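Long-range contacts in putative nitrate transport protein (Thermoplasma volcanium, PDB 3MST), which has no established molecular function but probably binds a small solute, perhaps nitrate, on behalf of a membrane transporter: residues Ser31-Val36 and Asp180-Asn185; Gly75-Met80 and Gly213-Lys218; Gly85-Gly90 and Tyr110-Gln115; Asp79-Leu84 and Ser133-Asn138. All coordinates share one frame; numbering follows the deposited sequence. Where two conformers were deposited one is given.

Contact 1. Residues Ser31-Val36 and Asp180-Asn185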
loop_
_atom_site.group_PDB
_atom_site.type_symbol
_atom_site.label_atom_id
_atom_site.label_comp_id
_atom_site.label_asym_id
_atom_site.label_seq_id
_atom_site.Cartn_x
_atom_site.Cartn_y
_atom_site.Cartn_z
ATOM N N SER A 31 4.316 -2.705 4.426
ATOM C CA SER A 31 5.358 -3.308 5.250
ATOM C C SER A 31 5.026 -3.476 6.717
ATOM O O SER A 31 5.716 -4.236 7.403
ATOM C CB SER A 31 6.637 -2.483 5.161
ATOM O OG SER A 31 6.533 -1.240 5.828
ATOM N N PHE A 32 4.025 -2.754 7.213
ATOM C CA PHE A 32 3.912 -2.573 8.649
ATOM C C PHE A 32 3.701 -3.889 9.395
ATOM O O PHE A 32 4.296 -4.049 10.474
ATOM C CB PHE A 32 2.840 -1.565 8.997
ATOM C CG PHE A 32 3.133 -0.133 8.521
ATOM C CD1 PHE A 32 4.344 0.234 7.952
ATOM C CD2 PHE A 32 2.129 0.791 8.675
ATOM C CE1 PHE A 32 4.531 1.581 7.542
ATOM C CE2 PHE A 32 2.278 2.113 8.279
ATOM C CZ PHE A 32 3.478 2.498 7.697
ATOM N N PRO A 33 2.897 -4.840 8.892
ATOM C CA PRO A 33 2.728 -6.090 9.623
ATOM C C PRO A 33 4.030 -6.850 9.801
ATOM O O PRO A 33 4.170 -7.565 10.833
ATOM C CB PRO A 33 1.707 -6.867 8.775
ATOM C CG PRO A 33 0.869 -5.746 8.160
ATOM C CD PRO A 33 1.961 -4.757 7.766
ATOM N N LEU A 34 4.984 -6.746 8.880
ATOM C CA LEU A 34 6.276 -7.439 9.047
ATOM C C LEU A 34 7.234 -6.609 9.898
ATOM O O LEU A 34 8.021 -7.189 10.674
ATOM C CB LEU A 34 6.884 -7.824 7.704
ATOM C CG LEU A 34 5.983 -8.832 6.944
ATOM C CD1 LEU A 34 6.618 -9.171 5.558
ATOM C CD2 LEU A 34 5.685 -10.112 7.745
ATOM N N LEU A 35 7.160 -5.270 9.873
ATOM C CA LEU A 35 8.001 -4.448 10.722
ATOM C C LEU A 35 7.746 -4.749 12.167
ATOM O O LEU A 35 8.678 -4.815 12.959
ATOM C CB LEU A 35 7.776 -2.939 10.510
ATOM C CG LEU A 35 8.185 -2.370 9.148
ATOM C CD1 LEU A 35 7.970 -0.872 9.159
ATOM C CD2 LEU A 35 9.673 -2.670 8.788
ATOM N N VAL A 36 6.494 -4.888 12.539
ATOM C CA VAL A 36 6.162 -4.930 13.967
ATOM C C VAL A 36 6.637 -6.206 14.627
ATOM O O VAL A 36 6.880 -6.200 15.845
ATOM C CB VAL A 36 4.681 -4.661 14.261
ATOM C CG1 VAL A 36 4.336 -3.215 13.875
ATOM C CG2 VAL A 36 3.700 -5.669 13.602
ATOM N N ASP A 180 -2.401 -9.239 13.294
ATOM C CA ASP A 180 -2.956 -9.486 14.616
ATOM C C ASP A 180 -2.212 -8.647 15.665
ATOM O O ASP A 180 -2.822 -8.040 16.554
ATOM C CB ASP A 180 -2.880 -10.982 14.981
ATOM C CG ASP A 180 -3.858 -11.857 14.192
ATOM O OD1 ASP A 180 -4.807 -11.333 13.584
ATOM O OD2 ASP A 180 -3.682 -13.106 14.209
ATOM N N PHE A 181 -0.888 -8.573 15.549
ATOM C CA PHE A 181 -0.115 -7.747 16.465
ATOM C C PHE A 181 -0.605 -6.292 16.430
ATOM O O PHE A 181 -0.836 -5.675 17.465
ATOM C CB PHE A 181 1.378 -7.818 16.188
ATOM C CG PHE A 181 2.213 -7.017 17.156
ATOM C CD1 PHE A 181 2.388 -5.680 16.977
ATOM C CD2 PHE A 181 2.787 -7.612 18.257
ATOM C CE1 PHE A 181 3.145 -4.906 17.856
ATOM C CE2 PHE A 181 3.541 -6.862 19.134
ATOM C CZ PHE A 181 3.709 -5.494 18.939
ATOM N N ILE A 182 -0.770 -5.727 15.250
ATOM C CA ILE A 182 -1.173 -4.333 15.131
ATOM C C ILE A 182 -2.546 -4.169 15.780
ATOM O O ILE A 182 -2.718 -3.241 16.555
ATOM C CB ILE A 182 -1.161 -3.847 13.642
ATOM C CG1 ILE A 182 0.258 -3.822 13.099
ATOM C CG2 ILE A 182 -1.921 -2.471 13.500
ATOM C CD1 ILE A 182 0.277 -3.616 11.571
ATOM N N LYS A 183 -3.499 -5.024 15.428
ATOM C CA LYS A 183 -4.863 -4.903 15.940
ATOM C C LYS A 183 -4.904 -4.875 17.465
ATOM O O LYS A 183 -5.705 -4.135 18.033
ATOM C CB LYS A 183 -5.728 -6.042 15.403
ATOM C CG LYS A 183 -7.186 -6.009 15.853
ATOM C CD LYS A 183 -8.015 -7.031 15.074
ATOM N N ASN A 184 -4.037 -5.664 18.105
ATOM C CA ASN A 184 -3.991 -5.831 19.552
ATOM C C ASN A 184 -3.025 -4.917 20.309
ATOM O O ASN A 184 -3.044 -4.892 21.563
ATOM C CB ASN A 184 -3.708 -7.311 19.852
ATOM C CG ASN A 184 -4.881 -8.197 19.465
ATOM O OD1 ASN A 184 -5.988 -8.008 19.960
ATOM N ND2 ASN A 184 -4.649 -9.175 18.605
ATOM N N ASN A 185 -2.231 -4.118 19.588
ATOM C CA ASN A 185 -1.144 -3.348 20.200
ATOM C C ASN A 185 -0.957 -2.028 19.416
ATOM O O ASN A 185 0.102 -1.744 18.888
ATOM C CB ASN A 185 0.172 -4.138 20.223
ATOM C CG ASN A 185 0.071 -5.481 20.949
ATOM O OD1 ASN A 185 0.257 -5.551 22.190
ATOM N ND2 ASN A 185 -0.226 -6.549 20.211
#
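Val36 is the bump in this contact, set into the angle between Phe181 and Ile182. Its CG2 methyl reaches CD1 of Phe181 at 3.6 Å and CG1 of Ile182 at 3.9 Å, so one methyl fills the notch between two consecutive side chains of helix 169-184. Val36 CB comes within 3.7 Å of Phe181 CD1. Ile182 pushes back the other way: extended along chi2 (169°), it brings its CD1 methyl onto the backbone where Phe32 meets Pro33, 3.9 Å from Pro33 N, with Phe32 CB and Pro33 CG as the walls of the hollow. No hydrogen bond crosses; the axes of 32-36 and 180-184 approach to 9.4 Å and run nearly perpendicular (81°), which confines the touch to a small patch. The Phe181 ring also has Asn185 ND2 above one face, toward its rim, that nitrogen being bonded to Phe181 O at 2.9 Å. With an alanine in place of Phe181, CB and CG2 of Val36 would probably lose the ring atoms they touch, opening a gap on that flank. Helix 186-197 packs on Val36 through Ala189 and Ile193 and on Phe32 through Ile193, while Ile209 packs on Ile182.

Contact 2. Residues Gly75-Met80 and Gly213-Lys218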
loop_
_atom_site.group_PDB
_atom_site.type_symbol
_atom_site.label_atom_id
_atom_site.label_comp_id
_atom_site.label_asym_id
_atom_site.label_seq_id
_atom_site.Cartn_x
_atom_site.Cartn_y
_atom_site.Cartn_z
ATOM N N GLY A 75 -2.482 -10.662 -2.279
ATOM C CA GLY A 75 -2.805 -9.233 -2.281
ATOM C C GLY A 75 -3.111 -8.771 -0.871
ATOM O O GLY A 75 -3.432 -9.577 0.011
ATOM N N VAL A 76 -3.012 -7.453 -0.673
ATOM C CA VAL A 76 -3.383 -6.863 0.623
ATOM C C VAL A 76 -4.303 -5.668 0.354
ATOM O O VAL A 76 -3.885 -4.774 -0.438
ATOM C CB VAL A 76 -2.193 -6.451 1.529
ATOM C CG1 VAL A 76 -2.708 -6.212 2.981
ATOM C CG2 VAL A 76 -1.086 -7.524 1.493
ATOM N N ARG A 77 -5.480 -5.641 0.992
ATOM C CA ARG A 77 -6.291 -4.435 1.051
ATOM C C ARG A 77 -5.829 -3.626 2.271
ATOM O O ARG A 77 -5.726 -4.177 3.394
ATOM C CB ARG A 77 -7.773 -4.788 1.182
ATOM C CG ARG A 77 -8.413 -5.346 -0.079
ATOM C CD ARG A 77 -9.852 -5.647 0.177
ATOM N NE ARG A 77 -10.611 -5.986 -1.026
ATOM C CZ ARG A 77 -10.736 -7.197 -1.525
ATOM N NH1 ARG A 77 -10.096 -8.226 -0.994
ATOM N NH2 ARG A 77 -11.510 -7.368 -2.598
ATOM N N ILE A 78 -5.572 -2.339 2.082
ATOM C CA ILE A 78 -5.150 -1.448 3.164
ATOM C C ILE A 78 -5.796 -0.089 2.925
ATOM O O ILE A 78 -5.707 0.437 1.834
ATOM C CB ILE A 78 -3.614 -1.297 3.184
ATOM C CG1 ILE A 78 -2.889 -2.631 3.028
ATOM C CG2 ILE A 78 -3.181 -0.605 4.500
ATOM C CD1 ILE A 78 -1.380 -2.504 2.888
ATOM N N ASP A 79 -6.473 0.473 3.928
ATOM C CA ASP A 79 -7.147 1.754 3.741
ATOM C C ASP A 79 -6.187 2.856 4.145
ATOM O O ASP A 79 -6.045 3.167 5.321
ATOM C CB ASP A 79 -8.421 1.790 4.557
ATOM C CG ASP A 79 -9.355 2.924 4.159
ATOM O OD1 ASP A 79 -9.114 3.568 3.127
ATOM O OD2 ASP A 79 -10.338 3.122 4.896
HETATM N N MSE A 80 -5.471 3.385 3.160
HETATM C CA MSE A 80 -4.315 4.277 3.369
HETATM C C MSE A 80 -4.575 5.727 2.979
HETATM O O MSE A 80 -3.774 6.595 3.327
HETATM C CB MSE A 80 -3.146 3.789 2.507
HETATM C CG MSE A 80 -2.703 2.407 2.806
HETATM SE SE MSE A 80 -1.346 1.728 1.651
HETATM C CE MSE A 80 -2.392 1.262 0.126
ATOM N N GLY A 213 -6.574 -1.270 8.610
ATOM C CA GLY A 213 -7.372 -2.460 8.434
ATOM C C GLY A 213 -6.835 -3.468 7.433
ATOM O O GLY A 213 -7.593 -4.003 6.631
ATOM N N HIS A 214 -5.527 -3.713 7.474
ATOM C CA HIS A 214 -4.895 -4.657 6.552
ATOM C C HIS A 214 -5.653 -5.966 6.459
ATOM O O HIS A 214 -6.005 -6.560 7.490
ATOM C CB HIS A 214 -3.465 -5.028 6.993
ATOM C CG HIS A 214 -2.463 -3.907 6.981
ATOM N ND1 HIS A 214 -2.468 -2.887 7.922
ATOM C CD2 HIS A 214 -1.377 -3.712 6.202
ATOM C CE1 HIS A 214 -1.434 -2.101 7.683
ATOM N NE2 HIS A 214 -0.762 -2.573 6.639
ATOM N N GLU A 215 -5.880 -6.452 5.255
ATOM C CA GLU A 215 -6.486 -7.758 5.035
ATOM C C GLU A 215 -5.868 -8.437 3.815
ATOM O O GLU A 215 -5.862 -7.879 2.710
ATOM C CB GLU A 215 -7.974 -7.596 4.838
ATOM C CG GLU A 215 -8.727 -8.888 4.720
ATOM C CD GLU A 215 -10.148 -8.657 4.275
ATOM O OE1 GLU A 215 -10.383 -8.502 3.036
ATOM O OE2 GLU A 215 -11.030 -8.617 5.177
ATOM N N VAL A 216 -5.381 -9.654 4.022
ATOM C CA VAL A 216 -4.770 -10.447 2.964
ATOM C C VAL A 216 -5.826 -11.179 2.142
ATOM O O VAL A 216 -6.813 -11.639 2.713
ATOM C CB VAL A 216 -3.807 -11.490 3.596
ATOM C CG1 VAL A 216 -3.182 -12.418 2.508
ATOM C CG2 VAL A 216 -2.735 -10.772 4.372
ATOM N N THR A 217 -5.644 -11.238 0.839
ATOM C CA THR A 217 -6.419 -12.117 -0.009
ATOM C C THR A 217 -5.508 -12.949 -0.884
ATOM O O THR A 217 -4.512 -12.488 -1.418
ATOM C CB THR A 217 -7.447 -11.345 -0.857
ATOM O OG1 THR A 217 -8.154 -12.265 -1.699
ATOM C CG2 THR A 217 -6.791 -10.245 -1.704
ATOM N N LYS A 218 -5.883 -14.209 -1.076
ATOM C CA LYS A 218 -5.255 -15.099 -2.033
ATOM C C LYS A 218 -6.206 -15.479 -3.176
ATOM O O LYS A 218 -5.909 -16.399 -3.958
ATOM C CB LYS A 218 -4.764 -16.416 -1.331
ATOM C CG LYS A 218 -3.677 -16.242 -0.348
ATOM C CD LYS A 218 -3.258 -17.620 0.213
ATOM C CE LYS A 218 -4.321 -18.288 1.069
ATOM N NZ LYS A 218 -3.841 -19.634 1.536
HETATM O O HOH W 1 -8.339 -8.515 1.256
#
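Gly75 and Thr217 face each other as an antiparallel hydrogen-bonded pair: Gly75 N gives a nearly straight bond to Thr217 O at 2.9 Å, and Thr217 N returns one to Gly75 O. With no side chain on Gly75, the Thr217 CG2 methyl settles 3.8 Å from Gly75 O, while Thr217 OG1 is bonded to Glu222. Val76 comes next, in a non-hydrogen-bonded pair with Val216. Its CG1 lies 3.6 Å from Glu215 O and meets the His214 ring at the edge. The two valines share a sheet face, where both touch Met162 of strand 160-164. Strand 215-217 is an edge strand of a six-stranded mixed sheet, added beside strand 71-77 in one lobe of what is, by strand order, consistent with the two-lobed type II periplasmic-binding-protein fold. Arg77 restores the hydrogen-bonded pattern with Glu215, Arg77 N to Glu215 O being 2.8 Å. Their side chains run side by side, yet Arg77 NH1 stays 4.0 Å from Glu215 OE1, with the guanidinium and carboxylate planes 77° apart. A water joins them instead, accepting from NH1 in the guanidinium plane and donating to both OE1 and O of Glu215. The arginine's salt bridges go to Glu222 and Asp156. At Ile78 the chain leaves the strand. Ile78 CG2, anti to the backbone N, is set over the His214 ring face, 3.9 Å from the centroid and 11° off the normal, a CH-pi contact, and Ile78 CD1 reaches His214 CD2 at 3.5 Å. The imidazole's NE2 is bonded to Pro29 O, which pins the ring beneath the isoleucine.

Contact 3. Residues Gly85-Gly90 and Tyr110-Gln115. With EDO (1,2-ethanediol), chain K.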
loop_
_atom_site.group_PDB
_atom_site.type_symbol
_atom_site.label_atom_id
_atom_site.label_comp_id
_atom_site.label_asym_id
_atom_site.label_seq_id
_atom_site.Cartn_x
_atom_site.Cartn_y
_atom_site.Cartn_z
ATOM N N GLY A 85 -12.513 17.387 0.295
ATOM C CA GLY A 85 -13.171 18.321 -0.573
ATOM C C GLY A 85 -14.287 17.775 -1.430
ATOM O O GLY A 85 -14.917 16.733 -1.121
ATOM N N ASP A 86 -14.493 18.488 -2.546
ATOM C CA ASP A 86 -15.684 18.320 -3.371
ATOM C C ASP A 86 -15.375 17.570 -4.670
ATOM O O ASP A 86 -14.732 18.095 -5.580
ATOM C CB ASP A 86 -16.256 19.705 -3.672
ATOM C CG ASP A 86 -17.514 19.671 -4.529
ATOM O OD1 ASP A 86 -18.017 18.590 -4.922
ATOM O OD2 ASP A 86 -17.997 20.781 -4.860
ATOM N N GLU A 87 -15.771 16.290 -4.710
ATOM C CA GLU A 87 -15.510 15.419 -5.851
ATOM C C GLU A 87 -16.207 15.811 -7.148
ATOM O O GLU A 87 -15.905 15.235 -8.189
ATOM C CB GLU A 87 -15.783 13.949 -5.514
ATOM C CG GLU A 87 -14.814 13.351 -4.532
ATOM C CD GLU A 87 -15.096 11.879 -4.337
ATOM O OE1 GLU A 87 -14.820 11.097 -5.300
ATOM O OE2 GLU A 87 -15.559 11.510 -3.233
ATOM N N SER A 88 -17.145 16.747 -7.073
ATOM C CA SER A 88 -17.814 17.251 -8.256
ATOM C C SER A 88 -17.220 18.560 -8.763
ATOM O O SER A 88 -17.876 19.231 -9.561
ATOM C CB SER A 88 -19.278 17.515 -7.935
ATOM O OG SER A 88 -19.401 18.742 -7.258
ATOM N N SER A 89 -16.029 18.946 -8.271
ATOM C CA SER A 89 -15.419 20.222 -8.619
ATOM C C SER A 89 -14.580 20.230 -9.876
ATOM O O SER A 89 -14.192 21.290 -10.299
ATOM C CB SER A 89 -14.562 20.687 -7.463
ATOM O OG SER A 89 -13.423 19.800 -7.328
ATOM N N GLY A 90 -14.242 19.066 -10.444
ATOM C CA GLY A 90 -13.431 18.976 -11.645
ATOM C C GLY A 90 -11.926 18.842 -11.523
ATOM O O GLY A 90 -11.209 18.691 -12.512
ATOM N N TYR A 110 -11.631 9.362 -13.476
ATOM C CA TYR A 110 -12.535 8.926 -14.550
ATOM C C TYR A 110 -13.986 9.053 -14.134
ATOM O O TYR A 110 -14.843 9.550 -14.872
ATOM C CB TYR A 110 -12.207 7.454 -14.941
ATOM C CG TYR A 110 -13.096 6.966 -16.046
ATOM C CD1 TYR A 110 -12.802 7.296 -17.373
ATOM C CD2 TYR A 110 -14.246 6.248 -15.782
ATOM C CE1 TYR A 110 -13.666 6.889 -18.425
ATOM C CE2 TYR A 110 -15.121 5.828 -16.811
ATOM C CZ TYR A 110 -14.811 6.174 -18.128
ATOM O OH TYR A 110 -15.705 5.763 -19.125
ATOM N N TYR A 111 -14.238 8.571 -12.944
ATOM C CA TYR A 111 -15.563 8.545 -12.361
ATOM C C TYR A 111 -16.054 9.928 -11.920
ATOM O O TYR A 111 -17.258 10.282 -12.023
ATOM C CB TYR A 111 -15.618 7.562 -11.178
ATOM C CG TYR A 111 -15.349 6.157 -11.668
ATOM C CD1 TYR A 111 -16.325 5.422 -12.326
ATOM C CD2 TYR A 111 -14.082 5.626 -11.592
ATOM C CE1 TYR A 111 -16.061 4.190 -12.864
ATOM C CE2 TYR A 111 -13.787 4.395 -12.120
ATOM C CZ TYR A 111 -14.766 3.668 -12.779
ATOM O OH TYR A 111 -14.451 2.443 -13.333
ATOM N N ASP A 112 -15.143 10.718 -11.385
ATOM C CA ASP A 112 -15.490 12.037 -10.907
ATOM C C ASP A 112 -15.491 13.085 -12.029
ATOM O O ASP A 112 -15.811 14.242 -11.763
ATOM C CB ASP A 112 -14.543 12.470 -9.776
ATOM C CG ASP A 112 -14.816 11.780 -8.447
ATOM O OD1 ASP A 112 -15.838 11.080 -8.310
ATOM O OD2 ASP A 112 -14.003 11.953 -7.495
ATOM N N LYS A 113 -15.056 12.734 -13.233
ATOM C CA LYS A 113 -14.947 13.662 -14.360
ATOM C C LYS A 113 -14.056 14.825 -13.949
ATOM O O LYS A 113 -14.431 16.003 -14.047
ATOM C CB LYS A 113 -16.342 14.123 -14.822
ATOM C CG LYS A 113 -17.234 12.953 -15.283
ATOM C CD LYS A 113 -18.632 13.402 -15.730
ATOM C CE LYS A 113 -19.458 12.201 -16.226
ATOM N NZ LYS A 113 -19.728 11.218 -15.138
ATOM N N ALA A 114 -12.832 14.464 -13.540
ATOM C CA ALA A 114 -11.866 15.426 -13.030
ATOM C C ALA A 114 -10.545 15.347 -13.753
ATOM O O ALA A 114 -10.169 14.302 -14.321
ATOM C CB ALA A 114 -11.645 15.182 -11.557
ATOM N N GLN A 115 -9.779 16.424 -13.636
ATOM C CA GLN A 115 -8.370 16.428 -13.949
ATOM C C GLN A 115 -7.548 16.294 -12.666
ATOM O O GLN A 115 -7.914 16.827 -11.643
ATOM C CB GLN A 115 -7.933 17.714 -14.674
ATOM C CG GLN A 115 -8.658 17.946 -15.983
ATOM C CD GLN A 115 -8.405 16.835 -16.963
ATOM O OE1 GLN A 115 -7.267 16.428 -17.137
ATOM N NE2 GLN A 115 -9.475 16.344 -17.635
HETATM C C1 EDO K . -7.657 12.878 -15.779
HETATM O O1 EDO K . -7.233 12.908 -17.148
HETATM C C2 EDO K . -6.383 12.958 -14.990
HETATM O O2 EDO K . -5.745 14.224 -15.225
HETATM O O HOH W 2 -14.922 16.422 -10.407
#
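Glu87 and Asp112 bring their carboxylates together, with Glu87 OE1 only 2.5 Å from Asp112 OD2 and the two planes turned 62° apart. CG of Asp112 stands anti to its carbonyl carbon (chi1 -75°), which swings the carboxylate toward Glu87. An approach this short between acid oxygens suggests that one group may be protonated. Arg149 lies alongside and bridges the pair, its NE to Glu87 OE1 and its NH2 to Asp112 OD1, so a single guanidinium would help offset the charge. OD2 of Asp112 also rests 3.3 Å from Glu87 CB, putting the aspartate against the stem of the glutamate as well as its head. Replacing Asp112 by an alanine would probably leave Arg149 NH2 without this acid mate and Glu87 OE1 without its close neighbour.

Gly90 carries the other half of the contact. Its backbone (phi 92°) would jam a side chain against the carbonyl O of Ser89. Gly90 O accepts from Gln115 N at 2.9 Å, the donor standing above the carbonyl plane, and the Ala114 methyl leans on the same oxygen at 3.7 Å. A water stitches the two halves together: it takes the N-H of Gly90 and donates to Glu87 O and Asp112 O, each bond 2.7 Å long. Asp86 to Ser89 form a type I beta turn, and Asp86 OD1 accepts from Ser88 N as an Asx turn.

Helix 100-112 is the helix of the beta-alpha-beta crossover from strand 91-94 to strand 115-118; the loop after strand 81-85 packs against its C-terminal end, and Ile92 packs on Asp112 and Ala114.

Contact 4. Residues Asp79-Leu84 and Ser133-Asn138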
loop_
_atom_site.group_PDB
_atom_site.type_symbol
_atom_site.label_atom_id
_atom_site.label_comp_id
_atom_site.label_asym_id
_atom_site.label_seq_id
_atom_site.Cartn_x
_atom_site.Cartn_y
_atom_site.Cartn_z
ATOM N N ASP A 79 -6.473 0.473 3.928
ATOM C CA ASP A 79 -7.147 1.754 3.741
ATOM C C ASP A 79 -6.187 2.856 4.145
ATOM O O ASP A 79 -6.045 3.167 5.321
ATOM C CB ASP A 79 -8.421 1.790 4.557
ATOM C CG ASP A 79 -9.355 2.924 4.159
ATOM O OD1 ASP A 79 -9.114 3.568 3.127
ATOM O OD2 ASP A 79 -10.338 3.122 4.896
HETATM N N MSE A 80 -5.471 3.385 3.160
HETATM C CA MSE A 80 -4.315 4.277 3.369
HETATM C C MSE A 80 -4.575 5.727 2.979
HETATM O O MSE A 80 -3.774 6.595 3.327
HETATM C CB MSE A 80 -3.146 3.789 2.507
HETATM C CG MSE A 80 -2.703 2.407 2.806
HETATM SE SE MSE A 80 -1.346 1.728 1.651
HETATM C CE MSE A 80 -2.392 1.262 0.126
ATOM N N TYR A 81 -5.652 5.975 2.226
ATOM C CA TYR A 81 -5.883 7.290 1.599
ATOM C C TYR A 81 -7.239 7.883 1.970
ATOM O O TYR A 81 -8.219 7.152 2.228
ATOM C CB TYR A 81 -5.820 7.146 0.059
ATOM C CG TYR A 81 -4.460 6.687 -0.419
ATOM C CD1 TYR A 81 -3.362 7.526 -0.360
ATOM C CD2 TYR A 81 -4.240 5.391 -0.840
ATOM C CE1 TYR A 81 -2.102 7.104 -0.718
ATOM C CE2 TYR A 81 -2.978 4.974 -1.214
ATOM C CZ TYR A 81 -1.926 5.806 -1.147
ATOM O OH TYR A 81 -0.683 5.334 -1.493
ATOM N N SER A 82 -7.287 9.227 1.943
ATOM C CA SER A 82 -8.465 9.984 2.237
ATOM C C SER A 82 -8.761 10.945 1.087
ATOM O O SER A 82 -7.834 11.467 0.455
ATOM C CB SER A 82 -8.259 10.847 3.470
ATOM O OG SER A 82 -8.484 10.085 4.660
ATOM N N ILE A 83 -10.039 11.102 0.790
ATOM C CA ILE A 83 -10.524 12.078 -0.171
ATOM C C ILE A 83 -11.002 13.305 0.614
ATOM O O ILE A 83 -11.825 13.213 1.517
ATOM C CB ILE A 83 -11.658 11.486 -1.016
ATOM C CG1 ILE A 83 -11.214 10.219 -1.755
ATOM C CG2 ILE A 83 -12.244 12.558 -1.993
ATOM C CD1 ILE A 83 -12.426 9.371 -2.274
ATOM N N LEU A 84 -10.480 14.457 0.240
ATOM C CA LEU A 84 -10.803 15.752 0.806
ATOM C C LEU A 84 -11.633 16.536 -0.195
ATOM O O LEU A 84 -11.468 16.409 -1.393
ATOM C CB LEU A 84 -9.546 16.538 1.097
ATOM C CG LEU A 84 -8.408 15.790 1.805
ATOM C CD1 LEU A 84 -7.248 16.773 2.095
ATOM C CD2 LEU A 84 -8.897 15.110 3.105
ATOM N N SER A 133 -11.149 19.013 -4.840
ATOM C CA SER A 133 -10.948 17.788 -4.082
ATOM C C SER A 133 -9.478 17.393 -4.084
ATOM O O SER A 133 -8.682 17.917 -4.833
ATOM C CB SER A 133 -11.840 16.633 -4.621
ATOM O OG SER A 133 -11.309 16.125 -5.836
ATOM N N ALA A 134 -9.123 16.459 -3.200
ATOM C CA ALA A 134 -7.765 15.965 -3.115
ATOM C C ALA A 134 -7.811 14.496 -2.667
ATOM O O ALA A 134 -8.752 14.074 -1.998
ATOM C CB ALA A 134 -6.901 16.777 -2.168
ATOM N N LEU A 135 -6.750 13.771 -3.000
ATOM C CA LEU A 135 -6.552 12.402 -2.557
ATOM C C LEU A 135 -5.171 12.355 -1.930
ATOM O O LEU A 135 -4.158 12.581 -2.607
ATOM C CB LEU A 135 -6.668 11.432 -3.712
ATOM C CG LEU A 135 -6.719 9.935 -3.350
ATOM C CD1 LEU A 135 -5.400 9.375 -2.845
ATOM C CD2 LEU A 135 -7.805 9.618 -2.382
ATOM N N VAL A 136 -5.118 12.110 -0.628
ATOM C CA VAL A 136 -3.870 12.172 0.123
ATOM C C VAL A 136 -3.764 10.971 1.039
ATOM O O VAL A 136 -4.759 10.352 1.408
ATOM C CB VAL A 136 -3.775 13.490 0.987
ATOM C CG1 VAL A 136 -3.840 14.714 0.087
ATOM C CG2 VAL A 136 -4.881 13.530 2.033
ATOM N N GLY A 137 -2.559 10.643 1.447
ATOM C CA GLY A 137 -2.410 9.656 2.509
ATOM C C GLY A 137 -3.044 10.151 3.791
ATOM O O GLY A 137 -3.047 11.339 4.099
ATOM N N ASN A 138 -3.479 9.226 4.635
ATOM C CA ASN A 138 -4.151 9.573 5.877
ATOM C C ASN A 138 -3.225 10.331 6.837
ATOM O O ASN A 138 -3.705 11.042 7.683
ATOM C CB ASN A 138 -4.691 8.328 6.570
ATOM C CG ASN A 138 -5.788 7.662 5.797
ATOM O OD1 ASN A 138 -6.447 8.303 4.974
ATOM N ND2 ASN A 138 -6.005 6.380 6.070
HETATM O O HOH W 3 -8.683 6.057 4.723
#
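Met80 O receives Asn138 N at 3.0 Å at the start of an antiparallel ladder between strands 81-85 and 133-137, neighbours in a five-stranded mixed sheet whose strand order is consistent with the second lobe of a type II periplasmic-binding-protein fold. Asn138 is the side chain to follow. Its CB lies 3.8 Å from Met80 O, and CG, anti to the carbonyl carbon (chi1 -66°), comes 3.4 Å from that same oxygen. At the tip OD1 accepts the hydroxyl of Ser82 at 2.7 Å, the donor tilted 35° from the carbonyl plane, while ND2 gives an N-H to a water at 3.0 Å that also lies beside Asp79 and Tyr81 O. The buried amide is therefore used at both ends, where strand 81-85 begins and strand 133-137 ends. Beyond it, paired backbone bonds link Ser82 with Val136 and Leu84 with Ala134. On the face holding Ser82 and Leu84, Leu84 CD1 meets Val136 CG2 at 4.0 Å, the side chains crossing at about a right angle. Tyr81 turns toward Leu100 and Ala101 of helix 100-112, but its ring stays edge-on to the neighbouring strand, with CD1 3.6 Å from Val136 O.

From the N terminus, the chain opens contact 1 at 31-36 and does not close it until 180-185. Contact 2 begins at 75-80 but ends later, at 213-218, so the two loops cross; they also touch in space, Pro33 CG lying 3.6 Å from His214 CD2. Contact 4 starts on the same stretch, sharing Asp79 and Met80, and closes at 133-138; contact 3, from 85-90 to 110-115, falls within that span and within contact 2. Contacts 3 and 4 both fall within the span of contact 1. Contacts 1 and 2 tie the helices and edge strand of one lobe, contacts 3 and 4 the sheet and crossover of the other, and residues 78-80 pass between the lobes.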